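Local structure of glucosidase (Croceicoccus marinus, 5Z3K) at residues R135-G140 against N147-W152; V129-V134 against K184-A189; G96-R99 against N104-F107. The protein probably hydrolyses O-glycosidic bonds, as a beta-glucosidase of glycoside hydrolase family 39. One frame throughout, in Å; residues are numbered along the deposited sequence.

Interaction 1. Residues R135-G140 against N147-W152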
ATOM      1  N   ARG A 135      -7.635   0.609 -23.346  1.00 19.73           N
ATOM      2  CA  ARG A 135      -6.860   0.803 -24.567  1.00 19.37           C
ATOM      3  C   ARG A 135      -6.145   2.146 -24.564  1.00 18.33           C
ATOM      4  O   ARG A 135      -5.054   2.272 -25.128  1.00 19.20           O
ATOM      5  CB  ARG A 135      -7.775   0.698 -25.788  1.00 20.71           C
ATOM      6  CG  ARG A 135      -8.169  -0.722 -26.132  1.00 20.51           C
ATOM      7  CD  ARG A 135      -8.980  -0.808 -27.430  1.00 27.61           C
ATOM      8  NE  ARG A 135      -9.420  -2.185 -27.645  1.00 26.96           N
ATOM      9  CZ  ARG A 135      -8.612  -3.175 -28.022  1.00 24.89           C
ATOM     10  NH1 ARG A 135      -7.328  -2.936 -28.260  1.00 30.28           N
ATOM     11  NH2 ARG A 135      -9.088  -4.405 -28.165  1.00 30.77           N
ATOM     12  N   HIS A 136      -6.751   3.161 -23.951  1.00 16.04           N
ATOM     13  CA  HIS A 136      -6.082   4.452 -23.850  1.00 16.26           C
ATOM     14  C   HIS A 136      -4.816   4.358 -23.004  1.00 18.16           C
ATOM     15  O   HIS A 136      -3.799   4.985 -23.328  1.00 15.02           O
ATOM     16  CB  HIS A 136      -7.047   5.492 -23.281  1.00 14.22           C
ATOM     17  CG  HIS A 136      -6.428   6.825 -23.040  1.00 16.80           C
ATOM     18  ND1 HIS A 136      -6.180   7.731 -24.053  1.00 18.95           N
ATOM     19  CD2 HIS A 136      -6.008   7.415 -21.896  1.00 16.29           C
ATOM     20  CE1 HIS A 136      -5.634   8.819 -23.543  1.00 16.61           C
ATOM     21  NE2 HIS A 136      -5.513   8.651 -22.236  1.00 16.62           N
ATOM     22  N   TYR A 137      -4.838   3.572 -21.929  1.00 17.85           N
ATOM     23  CA  TYR A 137      -3.680   3.521 -21.045  1.00 16.32           C
ATOM     24  C   TYR A 137      -2.734   2.362 -21.330  1.00 18.94           C
ATOM     25  O   TYR A 137      -1.647   2.326 -20.750  1.00 18.49           O
ATOM     26  CB  TYR A 137      -4.135   3.491 -19.577  1.00 13.35           C
ATOM     27  CG  TYR A 137      -4.681   4.848 -19.189  1.00 13.60           C
ATOM     28  CD1 TYR A 137      -3.844   5.961 -19.163  1.00 14.43           C
ATOM     29  CD2 TYR A 137      -6.037   5.035 -18.931  1.00 12.79           C
ATOM     30  CE1 TYR A 137      -4.328   7.212 -18.847  1.00 16.00           C
ATOM     31  CE2 TYR A 137      -6.533   6.293 -18.611  1.00 11.83           C
ATOM     32  CZ  TYR A 137      -5.676   7.377 -18.568  1.00 12.93           C
ATOM     33  OH  TYR A 137      -6.159   8.642 -18.283  1.00 14.11           O
ATOM     34  N   VAL A 138      -3.097   1.437 -22.224  1.00 16.83           N
ATOM     35  CA  VAL A 138      -2.273   0.275 -22.524  1.00 16.08           C
ATOM     36  C   VAL A 138      -1.807   0.255 -23.977  1.00 18.94           C
ATOM     37  O   VAL A 138      -0.659  -0.112 -24.254  1.00 21.08           O
ATOM     38  CB  VAL A 138      -3.005  -1.037 -22.169  1.00 20.90           C
ATOM     39  CG1 VAL A 138      -2.172  -2.246 -22.595  1.00 20.01           C
ATOM     40  CG2 VAL A 138      -3.298  -1.095 -20.661  1.00 18.80           C
ATOM     41  N   CYS A 139      -2.668   0.655 -24.921  1.00 21.12           N
ATOM     42  CA  CYS A 139      -2.372   0.542 -26.348  1.00 19.92           C
ATOM     43  C   CYS A 139      -2.278   1.891 -27.058  1.00 26.00           C
ATOM     44  O   CYS A 139      -2.332   1.931 -28.289  1.00 24.64           O
ATOM     45  CB  CYS A 139      -3.429  -0.329 -27.040  1.00 25.58           C
ATOM     46  SG  CYS A 139      -3.656  -1.934 -26.253  1.00 36.94           S
ATOM     47  N   GLY A 140      -2.151   2.995 -26.326  1.00 19.14           N
ATOM     48  CA  GLY A 140      -2.040   4.296 -26.970  1.00 21.75           C
ATOM     49  C   GLY A 140      -3.305   4.859 -27.587  1.00 22.30           C
ATOM     50  O   GLY A 140      -3.229   5.883 -28.272  1.00 23.45           O
ATOM     51  N   ASN A 147       1.357   0.600 -22.353  1.00 17.58           N
ATOM     52  CA  ASN A 147       1.716  -0.270 -21.230  1.00 20.55           C
ATOM     53  C   ASN A 147       1.877   0.494 -19.918  1.00 17.31           C
ATOM     54  O   ASN A 147       2.766   0.204 -19.122  1.00 17.93           O
ATOM     55  CB  ASN A 147       2.985  -1.053 -21.550  1.00 26.13           C
ATOM     56  CG  ASN A 147       2.750  -2.054 -22.627  1.00 32.10           C
ATOM     57  OD1 ASN A 147       1.644  -2.565 -22.733  1.00 28.11           O
ATOM     58  ND2 ASN A 147       3.760  -2.339 -23.440  1.00 32.17           N
ATOM     59  N   ALA A 148       0.990   1.451 -19.665  1.00 16.66           N
ATOM     60  CA  ALA A 148       1.154   2.276 -18.475  1.00 17.94           C
ATOM     61  C   ALA A 148       0.478   1.698 -17.241  1.00 15.86           C
ATOM     62  O   ALA A 148       0.871   2.042 -16.122  1.00 15.53           O
ATOM     63  CB  ALA A 148       0.624   3.692 -18.731  1.00 13.08           C
ATOM     64  N   VAL A 149      -0.514   0.827 -17.407  1.00 15.94           N
ATOM     65  CA  VAL A 149      -1.313   0.318 -16.294  1.00 14.26           C
ATOM     66  C   VAL A 149      -1.304  -1.199 -16.362  1.00 16.91           C
ATOM     67  O   VAL A 149      -1.931  -1.789 -17.255  1.00 18.94           O
ATOM     68  CB  VAL A 149      -2.752   0.859 -16.328  1.00 17.10           C
ATOM     69  CG1 VAL A 149      -3.556   0.308 -15.168  1.00 14.48           C
ATOM     70  CG2 VAL A 149      -2.731   2.363 -16.289  1.00 15.06           C
ATOM     71  N   SER A 150      -0.636  -1.838 -15.396  1.00 14.32           N
ATOM     72  CA  SER A 150      -0.506  -3.287 -15.392  1.00 17.15           C
ATOM     73  C   SER A 150      -1.622  -3.993 -14.633  1.00 21.12           C
ATOM     74  O   SER A 150      -1.866  -5.179 -14.880  1.00 20.27           O
ATOM     75  CB  SER A 150       0.838  -3.689 -14.778  1.00 15.75           C
ATOM     76  OG  SER A 150       0.896  -3.292 -13.417  1.00 18.85           O
ATOM     77  N   HIS A 151      -2.295  -3.300 -13.723  1.00 16.49           N
ATOM     78  CA  HIS A 151      -3.278  -3.898 -12.838  1.00 18.62           C
ATOM     79  C   HIS A 151      -4.565  -3.092 -12.892  1.00 17.42           C
ATOM     80  O   HIS A 151      -4.533  -1.862 -12.794  1.00 12.70           O
ATOM     81  CB  HIS A 151      -2.746  -3.942 -11.407  1.00 18.41           C
ATOM     82  CG  HIS A 151      -1.728  -5.011 -11.175  1.00 17.71           C
ATOM     83  ND1 HIS A 151      -0.473  -4.979 -11.748  1.00 22.35           N
ATOM     84  CD2 HIS A 151      -1.778  -6.148 -10.439  1.00 20.02           C
ATOM     85  CE1 HIS A 151       0.206  -6.050 -11.372  1.00 22.54           C
ATOM     86  NE2 HIS A 151      -0.562  -6.773 -10.575  1.00 23.76           N
ATOM     87  N   TRP A 152      -5.692  -3.785 -13.039  1.00 13.45           N
ATOM     88  CA  TRP A 152      -7.004  -3.157 -13.135  1.00 15.48           C
ATOM     89  C   TRP A 152      -7.899  -3.739 -12.052  1.00 14.94           C
ATOM     90  O   TRP A 152      -8.170  -4.950 -12.037  1.00 15.35           O
ATOM     91  CB  TRP A 152      -7.592  -3.349 -14.538  1.00 13.91           C
ATOM     92  CG  TRP A 152      -6.791  -2.617 -15.578  1.00 14.53           C
ATOM     93  CD1 TRP A 152      -5.661  -3.058 -16.206  1.00 17.37           C
ATOM     94  CD2 TRP A 152      -7.031  -1.296 -16.072  1.00 11.80           C
ATOM     95  NE1 TRP A 152      -5.198  -2.101 -17.083  1.00 12.61           N
ATOM     96  CE2 TRP A 152      -6.022  -1.010 -17.015  1.00 16.83           C
ATOM     97  CE3 TRP A 152      -8.009  -0.330 -15.819  1.00 14.61           C
ATOM     98  CZ2 TRP A 152      -5.964   0.199 -17.708  1.00 14.54           C
ATOM     99  CZ3 TRP A 152      -7.947   0.876 -16.511  1.00 14.41           C
ATOM    100  CH2 TRP A 152      -6.928   1.127 -17.440  1.00 16.58           C
TER
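V138 turns its two methyls to different partners: with CG1 anti to the backbone N (chi1 175°), CG2 is directed at the indole of W152 and CG1 at N147. V138 CG2 arrives at the edge of that ring, near its plane, 4.2 Å from W152 NE1, and rests 3.7 Å from V149 O. V149 O also accepts a weak hydrogen bond from W152 NE1 (3.3 Å), so the methyl and the indole N-H meet the same carbonyl. From the preceding residue, Y137 CB lies 3.7 Å from V149 CG2 and near the W152 edge, while its ring swings off toward T91 and V95 of helix 89-100. V149 CG1 meanwhile sits on one face of the indole. Crossing V138 at about a right angle, N147 brings OD1 near CG1. The backbones are tied by A148 N to Y137 O, 3.0 Å, and N147 N to V138 O, 2.9 Å. These carbonyls belong to the last turn of helix 123-138, and the loop leading into barrel strand 151-154 supplies their donors. Chemically, the helix end is closed by backbone donors beside an apolar layer, and V149 N is buried there without a partner in the model.

Interaction 2. Residues V129-V134 against K184-A189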
ATOM      1  N   VAL A 129     -16.939   1.218 -22.738  1.00 16.22           N
ATOM      2  CA  VAL A 129     -16.224   2.385 -22.232  1.00 16.80           C
ATOM      3  C   VAL A 129     -15.042   1.940 -21.378  1.00 17.24           C
ATOM      4  O   VAL A 129     -13.953   2.517 -21.465  1.00 15.78           O
ATOM      5  CB  VAL A 129     -17.200   3.316 -21.485  1.00 18.54           C
ATOM      6  CG1 VAL A 129     -16.461   4.319 -20.621  1.00 18.98           C
ATOM      7  CG2 VAL A 129     -18.078   4.041 -22.506  1.00 15.96           C
ATOM      8  N   VAL A 130     -15.209   0.864 -20.596  1.00 15.70           N
ATOM      9  CA  VAL A 130     -14.077   0.338 -19.825  1.00 17.82           C
ATOM     10  C   VAL A 130     -12.978  -0.137 -20.762  1.00 23.89           C
ATOM     11  O   VAL A 130     -11.785   0.104 -20.521  1.00 19.18           O
ATOM     12  CB  VAL A 130     -14.520  -0.795 -18.880  1.00 16.46           C
ATOM     13  CG1 VAL A 130     -13.282  -1.482 -18.249  1.00 13.35           C
ATOM     14  CG2 VAL A 130     -15.451  -0.264 -17.798  1.00 15.48           C
ATOM     15  N   GLU A 131     -13.359  -0.800 -21.854  1.00 17.76           N
ATOM     16  CA  GLU A 131     -12.354  -1.345 -22.760  1.00 20.35           C
ATOM     17  C   GLU A 131     -11.515  -0.233 -23.386  1.00 18.88           C
ATOM     18  O   GLU A 131     -10.289  -0.356 -23.489  1.00 18.63           O
ATOM     19  CB  GLU A 131     -13.025  -2.200 -23.838  1.00 21.95           C
ATOM     20  CG  GLU A 131     -12.069  -2.755 -24.891  1.00 25.55           C
ATOM     21  CD  GLU A 131     -12.774  -3.616 -25.928  1.00 36.51           C
ATOM     22  OE1 GLU A 131     -13.984  -3.879 -25.766  1.00 34.61           O
ATOM     23  OE2 GLU A 131     -12.115  -4.025 -26.908  1.00 39.66           O
ATOM     24  N   ASN A 132     -12.147   0.869 -23.795  1.00 20.49           N
ATOM     25  CA  ASN A 132     -11.380   1.948 -24.409  1.00 20.78           C
ATOM     26  C   ASN A 132     -10.606   2.776 -23.395  1.00 21.51           C
ATOM     27  O   ASN A 132      -9.607   3.402 -23.766  1.00 19.25           O
ATOM     28  CB  ASN A 132     -12.293   2.853 -25.239  1.00 17.19           C
ATOM     29  CG  ASN A 132     -12.710   2.200 -26.546  1.00 24.51           C
ATOM     30  OD1 ASN A 132     -12.050   1.268 -27.025  1.00 23.47           O
ATOM     31  ND2 ASN A 132     -13.813   2.672 -27.124  1.00 24.80           N
ATOM     32  N   ILE A 133     -11.046   2.820 -22.135  1.00 20.23           N
ATOM     33  CA  ILE A 133     -10.187   3.387 -21.100  1.00 16.59           C
ATOM     34  C   ILE A 133      -8.921   2.556 -20.983  1.00 18.06           C
ATOM     35  O   ILE A 133      -7.806   3.090 -20.894  1.00 14.32           O
ATOM     36  CB  ILE A 133     -10.944   3.474 -19.759  1.00 20.52           C
ATOM     37  CG1 ILE A 133     -12.027   4.552 -19.846  1.00 17.28           C
ATOM     38  CG2 ILE A 133      -9.975   3.733 -18.593  1.00 16.48           C
ATOM     39  CD1 ILE A 133     -13.094   4.428 -18.804  1.00 14.26           C
ATOM     40  N   VAL A 134      -9.070   1.229 -21.015  1.00 15.55           N
ATOM     41  CA  VAL A 134      -7.907   0.356 -20.933  1.00 16.23           C
ATOM     42  C   VAL A 134      -7.024   0.537 -22.159  1.00 19.09           C
ATOM     43  O   VAL A 134      -5.798   0.619 -22.049  1.00 17.24           O
ATOM     44  CB  VAL A 134      -8.348  -1.111 -20.757  1.00 15.28           C
ATOM     45  CG1 VAL A 134      -7.147  -2.048 -20.783  1.00 17.13           C
ATOM     46  CG2 VAL A 134      -9.126  -1.285 -19.451  1.00 16.75           C
ATOM     47  N   LYS A 184      -9.156  -8.157 -20.415  1.00 19.13           N
ATOM     48  CA  LYS A 184      -8.489  -9.286 -21.055  1.00 21.72           C
ATOM     49  C   LYS A 184      -8.591  -9.215 -22.574  1.00 21.85           C
ATOM     50  O   LYS A 184      -7.698  -9.700 -23.276  1.00 22.05           O
ATOM     51  CB  LYS A 184      -9.084 -10.594 -20.543  1.00 20.09           C
ATOM     52  CG  LYS A 184      -8.825 -10.849 -19.062  1.00 24.34           C
ATOM     53  CD  LYS A 184      -7.335 -10.960 -18.775  1.00 24.65           C
ATOM     54  CE  LYS A 184      -7.082 -11.513 -17.387  1.00 24.30           C
ATOM     55  NZ  LYS A 184      -5.631 -11.638 -17.137  1.00 20.01           N
ATOM     56  N   ARG A 185      -9.664  -8.619 -23.095  1.00 25.41           N
ATOM     57  CA  ARG A 185      -9.775  -8.419 -24.535  1.00 26.76           C
ATOM     58  C   ARG A 185      -8.681  -7.484 -25.045  1.00 25.17           C
ATOM     59  O   ARG A 185      -8.149  -7.675 -26.145  1.00 24.14           O
ATOM     60  CB  ARG A 185     -11.167  -7.879 -24.870  1.00 33.19           C
ATOM     61  CG  ARG A 185     -11.429  -7.576 -26.336  1.00 32.12           C
ATOM     62  CD  ARG A 185     -12.889  -7.153 -26.529  1.00 34.28           C
ATOM     63  NE  ARG A 185     -13.810  -8.046 -25.823  1.00 40.32           N
ATOM     64  CZ  ARG A 185     -14.734  -7.656 -24.945  1.00 32.12           C
ATOM     65  NH1 ARG A 185     -14.888  -6.372 -24.638  1.00 35.45           N
ATOM     66  NH2 ARG A 185     -15.513  -8.562 -24.370  1.00 32.77           N
ATOM     67  N   VAL A 186      -8.317  -6.473 -24.255  1.00 22.55           N
ATOM     68  CA  VAL A 186      -7.295  -5.536 -24.710  1.00 24.59           C
ATOM     69  C   VAL A 186      -5.927  -6.202 -24.709  1.00 22.53           C
ATOM     70  O   VAL A 186      -5.155  -6.080 -25.668  1.00 25.34           O
ATOM     71  CB  VAL A 186      -7.308  -4.272 -23.834  1.00 22.04           C
ATOM     72  CG1 VAL A 186      -6.103  -3.381 -24.171  1.00 22.14           C
ATOM     73  CG2 VAL A 186      -8.617  -3.534 -23.999  1.00 22.72           C
ATOM     74  N   ASP A 187      -5.619  -6.927 -23.648  1.00 20.54           N
ATOM     75  CA  ASP A 187      -4.325  -7.560 -23.478  1.00 22.40           C
ATOM     76  C   ASP A 187      -4.436  -8.645 -22.414  1.00 24.06           C
ATOM     77  O   ASP A 187      -4.654  -8.342 -21.232  1.00 23.95           O
ATOM     78  CB  ASP A 187      -3.282  -6.509 -23.099  1.00 24.61           C
ATOM     79  CG  ASP A 187      -1.888  -7.082 -22.944  1.00 30.21           C
ATOM     80  OD1 ASP A 187      -1.666  -8.283 -23.224  1.00 30.10           O
ATOM     81  OD2 ASP A 187      -1.000  -6.313 -22.531  1.00 35.58           O
ATOM     82  N   PRO A 188      -4.313  -9.918 -22.798  1.00 27.47           N
ATOM     83  CA  PRO A 188      -4.393 -10.999 -21.801  1.00 25.07           C
ATOM     84  C   PRO A 188      -3.348 -10.895 -20.703  1.00 26.15           C
ATOM     85  O   PRO A 188      -3.547 -11.473 -19.630  1.00 26.40           O
ATOM     86  CB  PRO A 188      -4.192 -12.268 -22.643  1.00 25.62           C
ATOM     87  CG  PRO A 188      -4.569 -11.877 -24.030  1.00 31.17           C
ATOM     88  CD  PRO A 188      -4.210 -10.430 -24.177  1.00 26.15           C
ATOM     89  N   ALA A 189      -2.244 -10.181 -20.934  1.00 22.65           N
ATOM     90  CA  ALA A 189      -1.196 -10.045 -19.926  1.00 26.06           C
ATOM     91  C   ALA A 189      -1.574  -9.100 -18.798  1.00 23.00           C
ATOM     92  O   ALA A 189      -0.879  -9.069 -17.777  1.00 23.25           O
ATOM     93  CB  ALA A 189       0.102  -9.564 -20.578  1.00 22.34           C
TER
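E131 and R185 cross at about a right angle, each reaching out from its own helix to meet the other's charge. The E131 chain is fully extended, with CG anti to the backbone N (chi1 177°), and this carries the carboxylate across to the R185 side chain. R185 starts out extended too but bends at its third torsion, bringing NH1 round to E131 OE1 at 2.9 Å in a salt bridge. The oxygen lies at the edge of the guanidinium, near its plane, yet the donor comes from above the carboxylate plane, which is turned 51° from the guanidinium. The two groups therefore do not form a flat, two-pronged pair. R185 CD lies close to both carboxylate oxygens, 3.2 Å from E131 OE2. Beside the charged pair, V186 packs its CG2 against E131 CG at 3.6 Å and also touches E131 O. Its CB and CG1 face V134 CG1, one helical turn further on, with V186 CB to V134 CG1 at 3.8 Å, so V186 spans both residues. An alanine in place of E131 would remove the carboxylate and is likely to leave R185 NH1 without this mate and V186 CG2 facing a gap. The acid also bridges to R135 through OE2, and R185 NH2 pairs with E127, so the salt bridge is one link in a longer line of charges. Inward from it, V134 touches V183 of helix 169-186, L190, and W152 of strand 151-154. Helices 123-138 and 169-186 are thus neighbours in the outer ring of the barrel, polar at their outer seam and apolar where they approach the strand that runs between them in sequence.

Interaction 3. Residues G96-R99 against N104-F107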
ATOM      1  N   GLY A  96       1.106   9.892 -16.044  1.00 13.52           N
ATOM      2  CA  GLY A  96       2.437  10.279 -16.472  1.00 12.50           C
ATOM      3  C   GLY A  96       3.365  10.552 -15.304  1.00 13.39           C
ATOM      4  O   GLY A  96       4.538  10.173 -15.333  1.00 13.39           O
ATOM      5  N   GLN A  97       2.849  11.187 -14.248  1.00 10.86           N
ATOM      6  CA  GLN A  97       3.667  11.415 -13.059  1.00 14.42           C
ATOM      7  C   GLN A  97       4.119  10.098 -12.457  1.00 12.72           C
ATOM      8  O   GLN A  97       5.293   9.934 -12.098  1.00 12.87           O
ATOM      9  CB  GLN A  97       2.890  12.213 -12.011  1.00 13.21           C
ATOM     10  CG  GLN A  97       2.655  13.680 -12.377  1.00 11.89           C
ATOM     11  CD  GLN A  97       1.644  14.345 -11.465  1.00 13.25           C
ATOM     12  OE1 GLN A  97       1.170  13.742 -10.494  1.00 12.18           O
ATOM     13  NE2 GLN A  97       1.297  15.599 -11.773  1.00 14.38           N
ATOM     14  N   THR A  98       3.197   9.145 -12.350  1.00  9.53           N
ATOM     15  CA  THR A  98       3.522   7.873 -11.722  1.00 11.60           C
ATOM     16  C   THR A  98       4.547   7.112 -12.547  1.00 12.63           C
ATOM     17  O   THR A  98       5.506   6.552 -11.997  1.00 11.63           O
ATOM     18  CB  THR A  98       2.245   7.051 -11.529  1.00 12.71           C
ATOM     19  OG1 THR A  98       1.308   7.792 -10.731  1.00 10.82           O
ATOM     20  CG2 THR A  98       2.568   5.730 -10.843  1.00 10.29           C
ATOM     21  N   ARG A  99       4.375   7.094 -13.872  1.00 10.79           N
ATOM     22  CA  ARG A  99       5.335   6.382 -14.707  1.00 16.35           C
ATOM     23  C   ARG A  99       6.706   7.058 -14.696  1.00 13.17           C
ATOM     24  O   ARG A  99       7.725   6.374 -14.844  1.00 14.85           O
ATOM     25  CB  ARG A  99       4.810   6.250 -16.143  1.00 14.70           C
ATOM     26  CG  ARG A  99       3.494   5.460 -16.283  1.00 12.50           C
ATOM     27  CD  ARG A  99       3.640   3.981 -15.850  1.00 14.65           C
ATOM     28  NE  ARG A  99       4.545   3.249 -16.733  1.00 18.33           N
ATOM     29  CZ  ARG A  99       5.219   2.158 -16.381  1.00 26.54           C
ATOM     30  NH1 ARG A  99       5.116   1.672 -15.151  1.00 24.86           N
ATOM     31  NH2 ARG A  99       6.012   1.556 -17.255  1.00 27.47           N
ATOM     32  N   ASN A 104       4.448   1.257 -11.199  1.00 12.46           N
ATOM     33  CA  ASN A 104       3.294   0.702 -11.893  1.00 12.93           C
ATOM     34  C   ASN A 104       2.000   1.270 -11.310  1.00 11.16           C
ATOM     35  O   ASN A 104       1.992   1.957 -10.288  1.00 10.11           O
ATOM     36  CB  ASN A 104       3.305  -0.821 -11.807  1.00 14.78           C
ATOM     37  CG  ASN A 104       4.276  -1.441 -12.786  1.00 23.79           C
ATOM     38  OD1 ASN A 104       3.909  -1.797 -13.900  1.00 35.07           O
ATOM     39  ND2 ASN A 104       5.518  -1.565 -12.377  1.00 26.11           N
ATOM     40  N   ILE A 105       0.883   0.974 -11.967  1.00 13.78           N
ATOM     41  CA  ILE A 105      -0.393   1.564 -11.589  1.00 11.70           C
ATOM     42  C   ILE A 105      -1.410   0.460 -11.335  1.00 14.17           C
ATOM     43  O   ILE A 105      -1.485  -0.518 -12.093  1.00 11.77           O
ATOM     44  CB  ILE A 105      -0.887   2.563 -12.655  1.00  9.75           C
ATOM     45  CG1 ILE A 105       0.091   3.742 -12.721  1.00 11.12           C
ATOM     46  CG2 ILE A 105      -2.274   3.082 -12.314  1.00  8.89           C
ATOM     47  CD1 ILE A 105      -0.079   4.647 -13.935  1.00 13.78           C
ATOM     48  N   LEU A 106      -2.152   0.599 -10.236  1.00 11.75           N
ATOM     49  CA  LEU A 106      -3.334  -0.203  -9.936  1.00 11.86           C
ATOM     50  C   LEU A 106      -4.517   0.724 -10.172  1.00 12.60           C
ATOM     51  O   LEU A 106      -4.763   1.646  -9.382  1.00  9.89           O
ATOM     52  CB  LEU A 106      -3.290  -0.723  -8.505  1.00 11.45           C
ATOM     53  CG  LEU A 106      -4.555  -1.382  -7.960  1.00 11.07           C
ATOM     54  CD1 LEU A 106      -4.757  -2.680  -8.711  1.00  8.75           C
ATOM     55  CD2 LEU A 106      -4.413  -1.635  -6.464  1.00 10.74           C
ATOM     56  N   PHE A 107      -5.200   0.536 -11.296  1.00  9.44           N
ATOM     57  CA  PHE A 107      -6.247   1.458 -11.707  1.00 13.06           C
ATOM     58  C   PHE A 107      -7.581   0.945 -11.183  1.00 12.97           C
ATOM     59  O   PHE A 107      -8.069  -0.099 -11.629  1.00 14.25           O
ATOM     60  CB  PHE A 107      -6.268   1.622 -13.224  1.00 11.69           C
ATOM     61  CG  PHE A 107      -7.025   2.830 -13.679  1.00 14.28           C
ATOM     62  CD1 PHE A 107      -8.414   2.869 -13.588  1.00 13.11           C
ATOM     63  CD2 PHE A 107      -6.352   3.942 -14.159  1.00 16.89           C
ATOM     64  CE1 PHE A 107      -9.113   3.985 -13.983  1.00 16.44           C
ATOM     65  CE2 PHE A 107      -7.047   5.063 -14.559  1.00 18.00           C
ATOM     66  CZ  PHE A 107      -8.431   5.085 -14.472  1.00 19.09           C
TER
HETATM   67  O   HOH W   1       6.336  -1.155 -16.264  1.00 38.85           O
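T98 lays its methyl over I105, T98 CG2 meeting I105 CG1 at 3.7 Å. T98 CB stands a little further from the same chain. The CG2 branch is anti to the backbone N, which sets it facing the strand, also near N104 O at 3.9 Å, while OG1 turns back beside the backbone and hydrogen-bonds to W94 O within its own helix. The segments come from helix 89-100 and strand 104-109, the end of a beta-alpha-beta crossover from strand 53-55 in the TIM barrel, and T98 also touches V54 of that earlier strand. R99 folds back, bent at both its second and third torsions (chi2 -63°, chi3 -65°), so that its guanidinium slants across N104. N104 CA lies at the guanidinium edge, 3.9 Å from R99 NH1, and the guanidinium and amide planes are 55° apart. NH1 hydrogen-bonds to A103 O in the short turn between helix and strand. A water accepts from R99 NH2 at 2.9 Å and donates weakly to N104 OD1 at 3.4 Å, and that amide oxygen makes another weak bond with S150 OG. Lower down the same arginine, CD brushes I105 CD1 at 4.2 Å.

In the fold
The three contacts follow successive parts of the barrel wall, all on the same side of the chain's centre. Interactions 1 and 2 share helix 123-138 and have centres about 8 Å apart; they touch where R135 CG meets V186 CG2 at 3.6 Å and where W152 CH2 meets V134 CA at 3.7 Å. Interactions 1 and 3 lie about 10 Å apart between centres and are joined through neighbouring strands, with F107 N 2.9 Å from H151 O. Interactions 2 and 3, about 16 Å apart between centres, do not touch. Interactions 1 and 3 include the first residues of strands 151-154 and 104-109, whereas TIM-barrel active sites lie at the strands' C-terminal ends.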